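Local coordinates for protein aminoglycoside phosphotransferase (Alicyclobacillus acidocaldarius subsp. acidocaldarius, PDB 4PDY) that probably transfers a phosphate group to a small-molecule acceptor as a protein-kinase-like enzyme, at residues Phe155-Phe158 with Gln159-Arg163; Arg163-Arg166 with Gln167-Leu170; His193-Ala196 with Ala197-Leu200; Gln321-Ala324 with Leu325-Tyr328. All coordinates share one frame; numbering follows the deposited sequence.

How the contacts relate
All four contacts are made along single helices of the helical part of the chain. Contacts 1 and 2 follow each other on helix 154-173, share Arg-163 and have centres 11 Å apart; Trp-162 CZ3 of one meets Trp-169 CH2 of the other at 3.3 Å. Contact 3, on helix 189-203, lies against both: the ring of His-193 packs on Trp-162, and Trp-169 reaches the backbone at His-193. Contact 4, on helix 319-347, is more remote, about 20 Å from contact 3 between centres, although Tyr-328 OH comes near the carboxylate of Asp-195. None of the residues lining the bound histidine's pocket belongs to these contacts, which are structural packing.

Contact 1 of 4, residues Phe155-Phe158 with Gln159-Arg163; sequences FGLF and QARWR
Arg-161 lies back across Leu-157 and Phe-158, one turn earlier on helix 154-173, in i to i+3 and i to i+4 contacts within the helical part of the kinase-like fold. Its CB rests near Phe-158 O at 3.6 Å. CG, anti to its own carbonyl carbon (chi1 -67°), comes to 3.3 Å from Leu-157 O, the acceptor of the Arg-161 backbone N-H. CD touches that oxygen and, more loosely, Phe-158 CD1, and the chain then runs extended to NE, which meets Leu-157 CD1 and CG. At the tip the guanidinium lies flat over the leucine: Leu-157 CG sits under the middle of one face, 3.6 Å from Arg-161 CZ, while its two methyls reach NH1 and NH2. The edge carrying NH1 meets Phe-158 CE1 at 3.4 Å, with ring and guanidinium planes 85° apart; the cation-pi attraction is long and at most weak. Beyond this, Phe-158 packs on Phe-203 and Phe-301, and Arg-161 on Tyr-303 and Trp-306 of helix 303-315.

On another side of the helix, Gln-159 carries its extended chain across Phe-155, its CB over one face of the ring toward the rim. The amide, turned 67° from that ring, brings NE2 to 3.5 Å from Phe-155 CZ. One water donates both to Gly-156 O, at 2.8 Å, and to Gln-159 OE1, at 3.2 Å.

Contact 2 of 4, residues Arg163-Arg166 with Gln167-Leu170; sequences RDLR and QMWL
Trp-169 folds its indole back over Leu-165 and Arg-166. Its chi1 of 73° places CG between the backbone N and the carbonyl carbon, a crowded position in a helix, and so turns the ring along the preceding turn. Arg-166 CA stands over the centre of the six-membered ring in a CH-pi contact, 4.1 Å from the centroid. Arg-166 O also lies over a face of the indole, 3.6 Å from Trp-169 CD1. The far end of the indole meets the leucine branch, Trp-169 CZ3 lying 3.7 Å from Leu-165 CG.

These are i to i+3 and i to i+4 contacts of helix 154-173, whose backbone is tied by hydrogen bonds such as Met-168 N to Asp-164 O at 2.8 Å. The tryptophan faces helix 189-203, touching Leu-192 and His-193; an alanine here would probably leave Leu-165 CG and the Arg-166 CA without their aromatic cover and open a gap toward that helix.

Met-168, present as selenomethionine, bends at its last torsion (chi3 -70°), curling CE back to 3.4 Å from Asp-164 OD2, while SE passes beside the carboxylate. Asp-164 is held by helix 303-315: OD2 is hydrogen-bonded to His-310 and Trp-306, OD1 to His-314. On a more exposed side, Gln-167 bends at chi2, and a water accepts from its NE2 at 3.0 Å while donating to Arg-163 O at 2.8 Å.

Contact 3 of 4, residues His193-Ala196 with Ala197-Leu200; sequences HRDA and AESL
Arg-194 and Glu-198 lie side by side and point the same way, yet they meet through carbon rather than charge. Glu-198 OE2 rests against the aliphatic part of the arginine, 3.4 Å from both Arg-194 CG and Arg-194 CD. A bend at chi3 (-28°) carries the guanidinium onward, leaving Arg-194 NE 4.9 Å from Glu-198 OE2, too far for a salt bridge. Lower down, Glu-198 CG packs on Arg-194 O at 3.2 Å, the same oxygen that accepts the Glu-198 backbone N-H.

This is i to i+4 packing on helix 189-203, here wedged between helix 154-173 and more C-terminal parts of the fold. Leu-200 sets CG on Ala-196 O at 3.4 Å, and both residues face Trp-162.

The other carboxylate oxygen, Glu-198 OE1, comes within 4.4 Å of Asp-195 OD1. Any repulsion is probably eased by basic neighbours: Asp-195 forms salt bridges with Arg-335 and Arg-300, and Glu-198 has long, weak ion pairs with Arg-300 and Arg-343. One turn on from Asp-195, a chi1 of 169° sets the OG of the buried Ser-199 opposite its backbone N and directs it to Ala-297 O, to which it is hydrogen-bonded.

Contact 4 of 4, residues Gln321-Ala324 with Leu325-Tyr328; sequences QLDA and LQQY
Gln-321 meets Leu-325 through the backbone, its O accepting the Leu-325 N-H at 2.9 Å, with Leu-325 CB resting beside the same oxygen. The glutamine's own amide leads away from the next turn: OE1 takes a hydrogen bond from Arg-312 and NE2 gives one to Ala-316 O, so both ends of this buried group are paired.

Leu-322 carries the main side-chain contact. With CG anti to the backbone N (chi1 178°), its branch swings forward along the helix beneath the end of Gln-326. Gln-326 NE2 lies 3.7 Å from Leu-322 CG and touches both methyls, while Gln-326 CG comes to 3.2 Å from Leu-322 O. Cutting Leu-322 back to a serine would probably take away the branch that supports the Gln-326 amide and leave that amide freer to turn.

This is i to i+4 packing on helix 319-347, the last helix of the chain, which here packs against helices 303-315 and 180-187.

Asp-323 turns its carboxylate within 25° of the plane of the Gln-326 amide, with Asp-323 OD1 and Gln-326 OE1 4.1 Å apart. Both are acceptors, and a water lies within reach of both, 2.8 Å from Gln-326 OE1, though it has more acceptors near it than protons to give.

Ala-324 has its O bonded by Tyr-328 N at 3.0 Å. Its methyl packs on Ile-308, while the tyrosine ring leads on to Leu-304 and Pro-305, also of helix 303-315.

Contact 1 of 4, residues Phe155-Phe158 with Gln159-Arg163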
loop_
_atom_site.group_PDB
_atom_site.type_symbol
_atom_site.label_atom_id
_atom_site.label_comp_id
_atom_site.label_asym_id
_atom_site.label_seq_id
_atom_site.Cartn_x
_atom_site.Cartn_y
_atom_site.Cartn_z
ATOM N N PHE A 155 -15.559 -7.421 0.718
ATOM C CA PHE A 155 -16.634 -7.485 1.708
ATOM C C PHE A 155 -16.303 -8.494 2.823
ATOM O O PHE A 155 -16.418 -8.179 4.000
ATOM C CB PHE A 155 -17.993 -7.824 1.082
ATOM C CG PHE A 155 -19.075 -8.048 2.105
ATOM C CD1 PHE A 155 -19.744 -6.967 2.674
ATOM C CD2 PHE A 155 -19.412 -9.333 2.519
ATOM C CE1 PHE A 155 -20.735 -7.165 3.617
ATOM C CE2 PHE A 155 -20.376 -9.524 3.491
ATOM C CZ PHE A 155 -21.038 -8.446 4.041
ATOM N N GLY A 156 -15.912 -9.706 2.444
ATOM C CA GLY A 156 -15.663 -10.768 3.426
ATOM C C GLY A 156 -14.534 -10.404 4.372
ATOM O O GLY A 156 -14.580 -10.730 5.552
ATOM N N LEU A 157 -13.516 -9.743 3.840
ATOM C CA LEU A 157 -12.383 -9.304 4.645
ATOM C C LEU A 157 -12.841 -8.346 5.745
ATOM O O LEU A 157 -12.541 -8.529 6.925
ATOM C CB LEU A 157 -11.360 -8.627 3.733
ATOM C CG LEU A 157 -10.111 -8.022 4.362
ATOM C CD1 LEU A 157 -9.156 -9.102 4.861
ATOM C CD2 LEU A 157 -9.435 -7.143 3.321
ATOM N N PHE A 158 -13.618 -7.343 5.356
ATOM C CA PHE A 158 -14.095 -6.366 6.309
ATOM C C PHE A 158 -15.172 -6.928 7.246
ATOM O O PHE A 158 -15.216 -6.553 8.426
ATOM C CB PHE A 158 -14.514 -5.079 5.603
ATOM C CG PHE A 158 -13.330 -4.212 5.200
ATOM C CD1 PHE A 158 -12.589 -3.535 6.156
ATOM C CD2 PHE A 158 -12.926 -4.120 3.884
ATOM C CE1 PHE A 158 -11.494 -2.755 5.808
ATOM C CE2 PHE A 158 -11.833 -3.344 3.522
ATOM C CZ PHE A 158 -11.127 -2.659 4.482
ATOM N N GLN A 159 -16.028 -7.833 6.740
ATOM C CA GLN A 159 -16.996 -8.487 7.611
ATOM C C GLN A 159 -16.293 -9.250 8.740
ATOM O O GLN A 159 -16.701 -9.192 9.896
ATOM C CB GLN A 159 -17.888 -9.422 6.817
ATOM C CG GLN A 159 -18.905 -10.126 7.677
ATOM C CD GLN A 159 -19.875 -10.893 6.833
ATOM O OE1 GLN A 159 -19.499 -11.826 6.122
ATOM N NE2 GLN A 159 -21.120 -10.472 6.870
ATOM N N ALA A 160 -15.222 -9.957 8.390
ATOM C CA ALA A 160 -14.467 -10.715 9.371
ATOM C C ALA A 160 -13.810 -9.790 10.397
ATOM O O ALA A 160 -13.819 -10.064 11.598
ATOM C CB ALA A 160 -13.417 -11.571 8.672
ATOM N N ARG A 161 -13.283 -8.672 9.909
ATOM C CA ARG A 161 -12.658 -7.676 10.799
ATOM C C ARG A 161 -13.671 -7.068 11.769
ATOM O O ARG A 161 -13.381 -6.870 12.948
ATOM C CB ARG A 161 -11.947 -6.578 9.999
ATOM C CG ARG A 161 -10.741 -7.123 9.252
ATOM C CD ARG A 161 -10.195 -6.115 8.267
ATOM N NE ARG A 161 -8.917 -6.574 7.716
ATOM C CZ ARG A 161 -8.281 -5.961 6.727
ATOM N NH1 ARG A 161 -8.806 -4.876 6.166
ATOM N NH2 ARG A 161 -7.114 -6.427 6.298
ATOM N N TRP A 162 -14.891 -6.824 11.275
ATOM C CA TRP A 162 -15.928 -6.293 12.144
ATOM C C TRP A 162 -16.277 -7.315 13.252
ATOM O O TRP A 162 -16.386 -6.978 14.431
ATOM C CB TRP A 162 -17.194 -5.934 11.339
ATOM C CG TRP A 162 -18.424 -5.791 12.212
ATOM C CD1 TRP A 162 -19.602 -6.476 12.088
ATOM C CD2 TRP A 162 -18.554 -4.976 13.376
ATOM N NE1 TRP A 162 -20.465 -6.119 13.099
ATOM C CE2 TRP A 162 -19.839 -5.207 13.911
ATOM C CE3 TRP A 162 -17.693 -4.084 14.034
ATOM C CZ2 TRP A 162 -20.303 -4.551 15.055
ATOM C CZ3 TRP A 162 -18.146 -3.439 15.178
ATOM C CH2 TRP A 162 -19.445 -3.679 15.680
ATOM N N ARG A 163 -16.469 -8.566 12.854
ATOM C CA ARG A 163 -16.785 -9.612 13.813
ATOM C C ARG A 163 -15.696 -9.740 14.874
ATOM O O ARG A 163 -15.973 -9.869 16.055
ATOM C CB ARG A 163 -17.008 -10.942 13.094
ATOM C CG ARG A 163 -18.308 -10.944 12.303
ATOM C CD ARG A 163 -18.435 -12.142 11.393
ATOM N NE ARG A 163 -19.784 -12.197 10.823
ATOM C CZ ARG A 163 -20.147 -12.953 9.794
ATOM N NH1 ARG A 163 -19.263 -13.733 9.176
ATOM N NH2 ARG A 163 -21.402 -12.915 9.373
HETATM O O HOH W 1 -16.393 -12.653 6.433
#

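Contact 2 of 4, residues Arg163-Arg166 with Gln167-Leu170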
loop_
_atom_site.group_PDB
_atom_site.type_symbol
_atom_site.label_atom_id
_atom_site.label_comp_id
_atom_site.label_asym_id
_atom_site.label_seq_id
_atom_site.Cartn_x
_atom_site.Cartn_y
_atom_site.Cartn_z
ATOM N N ARG A 163 -16.469 -8.566 12.854
ATOM C CA ARG A 163 -16.785 -9.612 13.813
ATOM C C ARG A 163 -15.696 -9.740 14.874
ATOM O O ARG A 163 -15.973 -9.869 16.055
ATOM C CB ARG A 163 -17.008 -10.942 13.094
ATOM C CG ARG A 163 -18.308 -10.944 12.303
ATOM C CD ARG A 163 -18.435 -12.142 11.393
ATOM N NE ARG A 163 -19.784 -12.197 10.823
ATOM C CZ ARG A 163 -20.147 -12.953 9.794
ATOM N NH1 ARG A 163 -19.263 -13.733 9.176
ATOM N NH2 ARG A 163 -21.402 -12.915 9.373
ATOM N N ASP A 164 -14.444 -9.615 14.439
ATOM C CA ASP A 164 -13.295 -9.648 15.352
ATOM C C ASP A 164 -13.315 -8.462 16.325
ATOM O O ASP A 164 -13.184 -8.620 17.540
ATOM C CB ASP A 164 -12.035 -9.631 14.494
ATOM C CG ASP A 164 -10.750 -9.852 15.288
ATOM O OD1 ASP A 164 -10.750 -10.528 16.326
ATOM O OD2 ASP A 164 -9.712 -9.317 14.844
ATOM N N LEU A 165 -13.509 -7.265 15.770
ATOM C CA LEU A 165 -13.535 -6.053 16.570
ATOM C C LEU A 165 -14.605 -6.127 17.671
ATOM O O LEU A 165 -14.335 -5.795 18.819
ATOM C CB LEU A 165 -13.732 -4.824 15.686
ATOM C CG LEU A 165 -13.684 -3.448 16.365
ATOM C CD1 LEU A 165 -12.394 -3.246 17.164
ATOM C CD2 LEU A 165 -13.839 -2.368 15.307
ATOM N N ARG A 166 -15.815 -6.563 17.313
ATOM C CA ARG A 166 -16.895 -6.706 18.282
ATOM C C ARG A 166 -16.546 -7.709 19.386
ATOM O O ARG A 166 -16.783 -7.453 20.565
ATOM C CB ARG A 166 -18.170 -7.130 17.560
ATOM C CG ARG A 166 -19.449 -6.827 18.313
ATOM C CD ARG A 166 -20.635 -7.223 17.451
ATOM N NE ARG A 166 -20.434 -8.524 16.819
ATOM C CZ ARG A 166 -21.300 -9.086 15.980
ATOM N NH1 ARG A 166 -22.411 -8.445 15.665
ATOM N NH2 ARG A 166 -21.050 -10.273 15.444
ATOM N N GLN A 167 -15.968 -8.845 19.002
ATOM C CA GLN A 167 -15.535 -9.836 19.982
ATOM C C GLN A 167 -14.465 -9.293 20.909
ATOM O O GLN A 167 -14.511 -9.541 22.102
ATOM C CB GLN A 167 -15.060 -11.122 19.307
ATOM C CG GLN A 167 -16.194 -11.978 18.768
ATOM C CD GLN A 167 -17.281 -12.256 19.804
ATOM O OE1 GLN A 167 -16.993 -12.697 20.924
ATOM N NE2 GLN A 167 -18.549 -11.990 19.432
HETATM N N MSE A 168 -13.525 -8.527 20.360
HETATM C CA MSE A 168 -12.432 -7.957 21.155
HETATM C C MSE A 168 -12.947 -6.992 22.182
HETATM O O MSE A 168 -12.541 -7.069 23.318
HETATM C CB MSE A 168 -11.380 -7.319 20.265
HETATM C CG MSE A 168 -10.692 -8.465 19.530
HETATM SE SE MSE A 168 -9.176 -7.815 18.535
HETATM C CE MSE A 168 -10.054 -6.798 17.122
ATOM N N TRP A 169 -13.891 -6.106 21.853
ATOM C CA TRP A 169 -14.341 -5.208 22.917
ATOM C C TRP A 169 -15.274 -5.898 23.920
ATOM O O TRP A 169 -15.309 -5.515 25.082
ATOM C CB TRP A 169 -14.858 -3.862 22.428
ATOM C CG TRP A 169 -16.162 -3.849 21.773
ATOM C CD1 TRP A 169 -17.349 -4.363 22.242
ATOM C CD2 TRP A 169 -16.459 -3.231 20.530
ATOM N NE1 TRP A 169 -18.358 -4.109 21.350
ATOM C CE2 TRP A 169 -17.845 -3.419 20.285
ATOM C CE3 TRP A 169 -15.699 -2.526 19.599
ATOM C CZ2 TRP A 169 -18.473 -2.927 19.149
ATOM C CZ3 TRP A 169 -16.335 -2.031 18.468
ATOM C CH2 TRP A 169 -17.701 -2.247 18.249
ATOM N N LEU A 170 -15.983 -6.941 23.498
ATOM C CA LEU A 170 -16.701 -7.778 24.456
ATOM C C LEU A 170 -15.729 -8.432 25.436
ATOM O O LEU A 170 -15.977 -8.481 26.647
ATOM C CB LEU A 170 -17.530 -8.846 23.745
ATOM C CG LEU A 170 -18.707 -8.330 22.907
ATOM C CD1 LEU A 170 -19.319 -9.484 22.122
ATOM C CD2 LEU A 170 -19.763 -7.636 23.766
HETATM O O HOH W 2 -18.569 -10.813 16.668
#

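Contact 3 of 4, residues His193-Ala196 with Ala197-Leu200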
loop_
_atom_site.group_PDB
_atom_site.type_symbol
_atom_site.label_atom_id
_atom_site.label_comp_id
_atom_site.label_asym_id
_atom_site.label_seq_id
_atom_site.Cartn_x
_atom_site.Cartn_y
_atom_site.Cartn_z
ATOM N N HIS A 193 -18.780 0.876 16.069
ATOM C CA HIS A 193 -19.915 0.081 15.572
ATOM C C HIS A 193 -20.615 0.805 14.413
ATOM O O HIS A 193 -20.871 0.209 13.357
ATOM C CB HIS A 193 -20.878 -0.218 16.730
ATOM C CG HIS A 193 -22.051 -1.081 16.368
ATOM N ND1 HIS A 193 -23.119 -1.255 17.215
ATOM C CD2 HIS A 193 -22.317 -1.824 15.269
ATOM C CE1 HIS A 193 -23.999 -2.065 16.654
ATOM N NE2 HIS A 193 -23.539 -2.423 15.469
ATOM N N ARG A 194 -20.876 2.090 14.593
ATOM C CA ARG A 194 -21.546 2.886 13.560
ATOM C C ARG A 194 -20.735 2.893 12.269
ATOM O O ARG A 194 -21.254 2.665 11.183
ATOM C CB ARG A 194 -21.781 4.324 14.026
ATOM C CG ARG A 194 -22.730 5.083 13.116
ATOM C CD ARG A 194 -22.814 6.589 13.356
ATOM N NE ARG A 194 -22.536 7.002 14.731
ATOM C CZ ARG A 194 -21.497 7.740 15.139
ATOM N NH1 ARG A 194 -20.588 8.202 14.295
ATOM N NH2 ARG A 194 -21.380 8.034 16.425
ATOM N N ASP A 195 -19.433 3.145 12.393
ATOM C CA ASP A 195 -18.592 3.197 11.212
ATOM C C ASP A 195 -18.493 1.848 10.491
ATOM O O ASP A 195 -18.547 1.786 9.263
ATOM C CB ASP A 195 -17.177 3.649 11.587
ATOM C CG ASP A 195 -17.038 5.152 11.800
ATOM O OD1 ASP A 195 -17.941 5.925 11.431
ATOM O OD2 ASP A 195 -15.969 5.554 12.333
ATOM N N ALA A 196 -18.311 0.761 11.247
ATOM C CA ALA A 196 -18.247 -0.564 10.637
ATOM C C ALA A 196 -19.559 -0.890 9.909
ATOM O O ALA A 196 -19.528 -1.405 8.794
ATOM C CB ALA A 196 -17.950 -1.632 11.676
ATOM N N ALA A 197 -20.697 -0.605 10.551
ATOM C CA ALA A 197 -21.999 -0.858 9.938
ATOM C C ALA A 197 -22.193 -0.045 8.666
ATOM O O ALA A 197 -22.683 -0.571 7.668
ATOM C CB ALA A 197 -23.110 -0.590 10.942
ATOM N N GLU A 198 -21.776 1.229 8.681
ATOM C CA GLU A 198 -21.918 2.084 7.499
ATOM C C GLU A 198 -21.031 1.586 6.374
ATOM O O GLU A 198 -21.431 1.593 5.218
ATOM C CB GLU A 198 -21.607 3.549 7.825
ATOM C CG GLU A 198 -22.647 4.195 8.735
ATOM C CD GLU A 198 -22.317 5.626 9.126
ATOM O OE1 GLU A 198 -21.334 6.164 8.613
ATOM O OE2 GLU A 198 -23.056 6.228 9.936
ATOM N N SER A 199 -19.826 1.129 6.728
ATOM C CA SER A 199 -18.916 0.578 5.725
ATOM C C SER A 199 -19.467 -0.684 5.056
ATOM O O SER A 199 -19.511 -0.783 3.828
ATOM C CB SER A 199 -17.552 0.282 6.362
ATOM O OG SER A 199 -16.731 -0.475 5.485
ATOM N N LEU A 200 -19.903 -1.638 5.871
ATOM C CA LEU A 200 -20.436 -2.881 5.327
ATOM C C LEU A 200 -21.700 -2.621 4.501
ATOM O O LEU A 200 -21.874 -3.256 3.483
ATOM C CB LEU A 200 -20.696 -3.897 6.433
ATOM C CG LEU A 200 -19.446 -4.380 7.193
ATOM C CD1 LEU A 200 -19.852 -5.288 8.341
ATOM C CD2 LEU A 200 -18.493 -5.110 6.272
#

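Contact 4 of 4, residues Gln321-Ala324 with Leu325-Tyr328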
loop_
_atom_site.group_PDB
_atom_site.type_symbol
_atom_site.label_atom_id
_atom_site.label_comp_id
_atom_site.label_asym_id
_atom_site.label_seq_id
_atom_site.Cartn_x
_atom_site.Cartn_y
_atom_site.Cartn_z
ATOM N N GLN A 321 0.586 0.300 20.892
ATOM C CA GLN A 321 -0.829 0.149 20.569
ATOM C C GLN A 321 -1.648 1.228 21.254
ATOM O O GLN A 321 -2.591 1.766 20.676
ATOM C CB GLN A 321 -1.308 -1.236 21.006
ATOM C CG GLN A 321 -0.697 -2.362 20.209
ATOM C CD GLN A 321 -0.627 -3.666 20.971
ATOM O OE1 GLN A 321 -1.081 -3.756 22.112
ATOM N NE2 GLN A 321 -0.025 -4.681 20.358
ATOM N N LEU A 322 -1.330 1.527 22.501
ATOM C CA LEU A 322 -2.038 2.588 23.219
ATOM C C LEU A 322 -1.757 3.938 22.578
ATOM O O LEU A 322 -2.685 4.733 22.352
ATOM C CB LEU A 322 -1.721 2.603 24.714
ATOM C CG LEU A 322 -2.412 3.725 25.489
ATOM C CD1 LEU A 322 -3.945 3.633 25.421
ATOM C CD2 LEU A 322 -1.939 3.726 26.925
ATOM N N ASP A 323 -0.489 4.188 22.227
ATOM C CA ASP A 323 -0.138 5.428 21.503
ATOM C C ASP A 323 -1.029 5.550 20.256
ATOM O O ASP A 323 -1.606 6.607 19.995
ATOM C CB ASP A 323 1.346 5.476 21.046
ATOM C CG ASP A 323 2.340 5.432 22.189
ATOM O OD1 ASP A 323 1.969 5.766 23.328
ATOM O OD2 ASP A 323 3.520 5.076 21.932
ATOM N N ALA A 324 -1.115 4.470 19.480
ATOM C CA ALA A 324 -1.885 4.512 18.230
ATOM C C ALA A 324 -3.385 4.738 18.447
ATOM O O ALA A 324 -3.996 5.533 17.747
ATOM C CB ALA A 324 -1.660 3.244 17.437
ATOM N N LEU A 325 -3.953 4.065 19.449
ATOM C CA LEU A 325 -5.381 4.222 19.716
ATOM C C LEU A 325 -5.684 5.623 20.273
ATOM O O LEU A 325 -6.711 6.233 19.943
ATOM C CB LEU A 325 -5.872 3.140 20.661
ATOM C CG LEU A 325 -7.395 3.054 20.756
ATOM C CD1 LEU A 325 -7.988 2.580 19.448
ATOM C CD2 LEU A 325 -7.776 2.111 21.873
ATOM N N GLN A 326 -4.753 6.165 21.073
ATOM C CA GLN A 326 -4.894 7.526 21.581
ATOM C C GLN A 326 -4.917 8.536 20.431
ATOM O O GLN A 326 -5.754 9.452 20.407
ATOM C CB GLN A 326 -3.775 7.900 22.558
ATOM C CG GLN A 326 -3.911 7.240 23.920
ATOM C CD GLN A 326 -2.677 7.360 24.789
ATOM O OE1 GLN A 326 -1.560 7.520 24.293
ATOM N NE2 GLN A 326 -2.873 7.311 26.078
ATOM N N GLN A 327 -4.006 8.372 19.476
ATOM C CA GLN A 327 -3.988 9.259 18.327
ATOM C C GLN A 327 -5.259 9.134 17.495
ATOM O O GLN A 327 -5.764 10.138 17.000
ATOM C CB GLN A 327 -2.764 9.020 17.436
ATOM C CG GLN A 327 -2.815 9.817 16.129
ATOM C CD GLN A 327 -1.466 10.046 15.484
ATOM O OE1 GLN A 327 -0.482 10.362 16.162
ATOM N NE2 GLN A 327 -1.415 9.923 14.154
ATOM N N TYR A 328 -5.782 7.916 17.348
ATOM C CA TYR A 328 -7.033 7.745 16.614
ATOM C C TYR A 328 -8.162 8.505 17.325
ATOM O O TYR A 328 -8.965 9.185 16.694
ATOM C CB TYR A 328 -7.389 6.267 16.513
ATOM C CG TYR A 328 -8.610 6.000 15.638
ATOM C CD1 TYR A 328 -8.473 5.829 14.268
ATOM C CD2 TYR A 328 -9.877 5.954 16.176
ATOM C CE1 TYR A 328 -9.569 5.603 13.461
ATOM C CE2 TYR A 328 -10.970 5.706 15.374
ATOM C CZ TYR A 328 -10.804 5.536 14.020
ATOM O OH TYR A 328 -11.882 5.291 13.197
HETATM O O HOH W 3 0.672 6.238 25.375
#